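15-O-acetyltransferase (Fusarium sporotrichioides, PDB 3FOT) acetylates the 15-hydroxyl of trichothecene intermediates, a step in the fungal biosynthesis of T-2 toxin and related mycotoxins. Local coordinates at residues A[193-198]-A[465-470]. Sequence-based numbering, arbitrary orientation.
Sequences GCRKFV and IDFVVN
R195, on helix 191-205, reaches F467, on strand 457-469, through the aliphatic part of its side chain: CD of R195 lies 4.2 Å from CD1 of F467. The side chains cross at about a right angle, with guanidinium and ring planes 45° apart. CZ of R195 stands 5.4 Å from the ring centroid of F467, so any cation-pi attraction is weak at best. A bend at chi3 (-76°) turns the guanidinium back toward the start of the helix, where NE donates a hydrogen bond to O of G191; NH1 donates one to O of D439. Arginine suits this buried place because its CD methylene can rest against a ring while its nitrogens bind carbonyls.

Packing is closest at this pair. Around it the contact is loose: CA of R195 and CA of F467 are 8.8 Å apart, and CB of C194 stays 5.1 Å from CE1 of F467. The side chain of F467 also touches I55, R479 and D481, a buried setting that suits a large apolar residue; a nearby glycerol, probably from the crystallisation liquor, may mark a pocket. In this BAHD-superfamily acyltransferase, helix and strand thus meet through apolar contact, while NE and NH1 bond to carbonyls outside it.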
ATOM      1  N   GLY A 193      -0.364  -6.423   3.558  1.00  9.08           N
ATOM      2  CA  GLY A 193      -0.961  -6.815   4.813  1.00  8.32           C
ATOM      3  C   GLY A 193      -2.323  -6.150   4.983  1.00  8.60           C
ATOM      4  O   GLY A 193      -3.280  -6.768   5.484  1.00  8.10           O
ATOM      5  N   CYS A 194      -2.417  -4.890   4.565  1.00  8.72           N
ATOM      6  CA  CYS A 194      -3.652  -4.132   4.743  1.00  8.72           C
ATOM      7  C   CYS A 194      -4.727  -4.703   3.811  1.00  8.38           C
ATOM      8  O   CYS A 194      -5.865  -4.929   4.230  1.00  8.83           O
ATOM      9  CB  CYS A 194      -3.428  -2.635   4.466  1.00  9.39           C
ATOM     10  SG  CYS A 194      -4.749  -1.632   5.155  1.00 12.94           S
ATOM     11  N   ARG A 195      -4.386  -4.972   2.558  1.00  8.64           N
ATOM     12  CA  ARG A 195      -5.376  -5.610   1.665  1.00  9.15           C
ATOM     13  C   ARG A 195      -5.777  -7.013   2.122  1.00  9.57           C
ATOM     14  O   ARG A 195      -6.952  -7.384   2.008  1.00  8.91           O
ATOM     15  CB  ARG A 195      -4.873  -5.642   0.228  1.00  9.57           C
ATOM     16  CG  ARG A 195      -4.864  -4.235  -0.344  1.00 10.44           C
ATOM     17  CD  ARG A 195      -4.295  -4.221  -1.735  1.00 16.13           C
ATOM     18  NE  ARG A 195      -2.846  -4.352  -1.722  1.00 18.73           N
ATOM     19  CZ  ARG A 195      -2.126  -4.689  -2.783  1.00 20.27           C
ATOM     20  NH1 ARG A 195      -2.736  -4.968  -3.936  1.00 19.54           N
ATOM     21  NH2 ARG A 195      -0.801  -4.802  -2.677  1.00 21.17           N
ATOM     22  N   LYS A 196      -4.820  -7.796   2.622  1.00  9.40           N
ATOM     23  CA  LYS A 196      -5.148  -9.122   3.167  1.00  9.44           C
ATOM     24  C   LYS A 196      -6.181  -8.950   4.294  1.00  8.89           C
ATOM     25  O   LYS A 196      -7.134  -9.700   4.408  1.00  8.69           O
ATOM     26  CB  LYS A 196      -3.904  -9.827   3.718  1.00 10.35           C
ATOM     27  CG  LYS A 196      -3.003 -10.416   2.600  1.00 10.66           C
ATOM     28  CD  LYS A 196      -1.637 -10.909   3.115  1.00 12.33           C
ATOM     29  CE  LYS A 196      -1.751 -12.129   4.040  1.00 14.78           C
ATOM     30  NZ  LYS A 196      -2.244 -13.382   3.362  1.00 15.07           N
ATOM     31  N   PHE A 197      -5.985  -7.935   5.117  1.00  8.38           N
ATOM     32  CA  PHE A 197      -6.891  -7.720   6.240  1.00  7.65           C
ATOM     33  C   PHE A 197      -8.301  -7.296   5.771  1.00  7.21           C
ATOM     34  O   PHE A 197      -9.303  -7.749   6.331  1.00  7.56           O
ATOM     35  CB  PHE A 197      -6.294  -6.694   7.215  1.00  7.23           C
ATOM     36  CG  PHE A 197      -7.057  -6.605   8.502  1.00  9.82           C
ATOM     37  CD1 PHE A 197      -6.808  -7.503   9.544  1.00 11.14           C
ATOM     38  CD2 PHE A 197      -8.035  -5.624   8.664  1.00  9.95           C
ATOM     39  CE1 PHE A 197      -7.539  -7.431  10.748  1.00  9.24           C
ATOM     40  CE2 PHE A 197      -8.737  -5.511   9.851  1.00  9.85           C
ATOM     41  CZ  PHE A 197      -8.492  -6.415  10.905  1.00 10.94           C
ATOM     42  N   VAL A 198      -8.380  -6.470   4.734  1.00  6.87           N
ATOM     43  CA  VAL A 198      -9.683  -6.132   4.108  1.00  7.36           C
ATOM     44  C   VAL A 198     -10.360  -7.451   3.646  1.00  7.19           C
ATOM     45  O   VAL A 198     -11.546  -7.683   3.907  1.00  6.50           O
ATOM     46  CB  VAL A 198      -9.495  -5.164   2.934  1.00  7.75           C
ATOM     47  CG1 VAL A 198     -10.786  -5.003   2.127  1.00  9.85           C
ATOM     48  CG2 VAL A 198      -9.025  -3.786   3.471  1.00  8.24           C
ATOM     49  N   ILE A 465     -11.754  -1.440  -6.565  1.00 11.93           N
ATOM     50  CA  ILE A 465     -10.823  -1.280  -5.466  1.00 12.32           C
ATOM     51  C   ILE A 465      -9.818  -0.225  -5.881  1.00 12.56           C
ATOM     52  O   ILE A 465      -9.189  -0.336  -6.934  1.00 12.45           O
ATOM     53  CB  ILE A 465     -10.094  -2.603  -5.092  1.00 12.16           C
ATOM     54  CG1 ILE A 465     -11.101  -3.717  -4.745  1.00 12.28           C
ATOM     55  CG2 ILE A 465      -9.068  -2.365  -3.954  1.00 12.29           C
ATOM     56  CD1 ILE A 465     -10.459  -5.095  -4.480  1.00 12.08           C
ATOM     57  N   ASP A 466      -9.708   0.828  -5.077  1.00 13.01           N
ATOM     58  CA  ASP A 466      -8.654   1.828  -5.296  1.00 14.23           C
ATOM     59  C   ASP A 466      -7.790   1.961  -4.054  1.00 14.63           C
ATOM     60  O   ASP A 466      -8.292   2.182  -2.974  1.00 15.72           O
ATOM     61  CB  ASP A 466      -9.264   3.167  -5.689  1.00 14.12           C
ATOM     62  CG  ASP A 466      -9.945   3.097  -7.025  1.00 16.00           C
ATOM     63  OD1 ASP A 466      -9.208   2.900  -8.027  1.00 15.11           O
ATOM     64  OD2 ASP A 466     -11.194   3.213  -7.063  1.00 19.10           O
ATOM     65  N   PHE A 467      -6.484   1.845  -4.227  1.00 14.94           N
ATOM     66  CA  PHE A 467      -5.557   1.825  -3.116  1.00 15.24           C
ATOM     67  C   PHE A 467      -4.740   3.111  -3.189  1.00 15.55           C
ATOM     68  O   PHE A 467      -4.049   3.372  -4.183  1.00 14.77           O
ATOM     69  CB  PHE A 467      -4.667   0.588  -3.207  1.00 16.92           C
ATOM     70  CG  PHE A 467      -3.636   0.498  -2.136  1.00 17.70           C
ATOM     71  CD1 PHE A 467      -3.915  -0.125  -0.931  1.00 21.85           C
ATOM     72  CD2 PHE A 467      -2.372   1.041  -2.323  1.00 22.59           C
ATOM     73  CE1 PHE A 467      -2.963  -0.204   0.061  1.00 22.51           C
ATOM     74  CE2 PHE A 467      -1.420   0.954  -1.318  1.00 22.09           C
ATOM     75  CZ  PHE A 467      -1.715   0.338  -0.141  1.00 19.19           C
ATOM     76  N   VAL A 468      -4.878   3.937  -2.160  1.00 15.37           N
ATOM     77  CA  VAL A 468      -4.154   5.204  -2.100  0.50 15.33           C
ATOM     78  C   VAL A 468      -3.245   5.273  -0.862  1.00 15.52           C
ATOM     79  O   VAL A 468      -3.584   4.763   0.212  1.00 15.80           O
ATOM     80  CB  VAL A 468      -5.109   6.443  -2.216  0.50 15.64           C
ATOM     81  CG1 VAL A 468      -6.014   6.331  -3.462  0.50 14.37           C
ATOM     82  CG2 VAL A 468      -5.954   6.591  -0.993  0.50 16.37           C
ATOM     83  N   VAL A 469      -2.068   5.874  -1.035  1.00 15.19           N
ATOM     84  CA  VAL A 469      -1.162   6.149   0.084  1.00 14.35           C
ATOM     85  C   VAL A 469      -0.911   7.636   0.035  1.00 14.42           C
ATOM     86  O   VAL A 469      -0.555   8.147  -1.043  1.00 14.32           O
ATOM     87  CB  VAL A 469       0.176   5.421  -0.049  1.00 14.25           C
ATOM     88  CG1 VAL A 469       1.065   5.745   1.137  1.00 14.10           C
ATOM     89  CG2 VAL A 469      -0.066   3.919  -0.136  1.00 15.63           C
ATOM     90  N   ASN A 470      -1.118   8.339   1.152  1.00 12.37           N
ATOM     91  CA  ASN A 470      -0.959   9.791   1.168  1.00 12.65           C
ATOM     92  C   ASN A 470       0.443  10.149   0.687  1.00 12.80           C
ATOM     93  O   ASN A 470       1.390   9.425   0.966  1.00 12.83           O
ATOM     94  CB  ASN A 470      -1.144  10.361   2.570  1.00 11.96           C
ATOM     95  CG  ASN A 470      -2.614  10.494   2.974  1.00 13.36           C
ATOM     96  OD1 ASN A 470      -3.523  10.406   2.141  1.00 12.71           O
ATOM     97  ND2 ASN A 470      -2.841  10.721   4.255  1.00  8.80           N
TER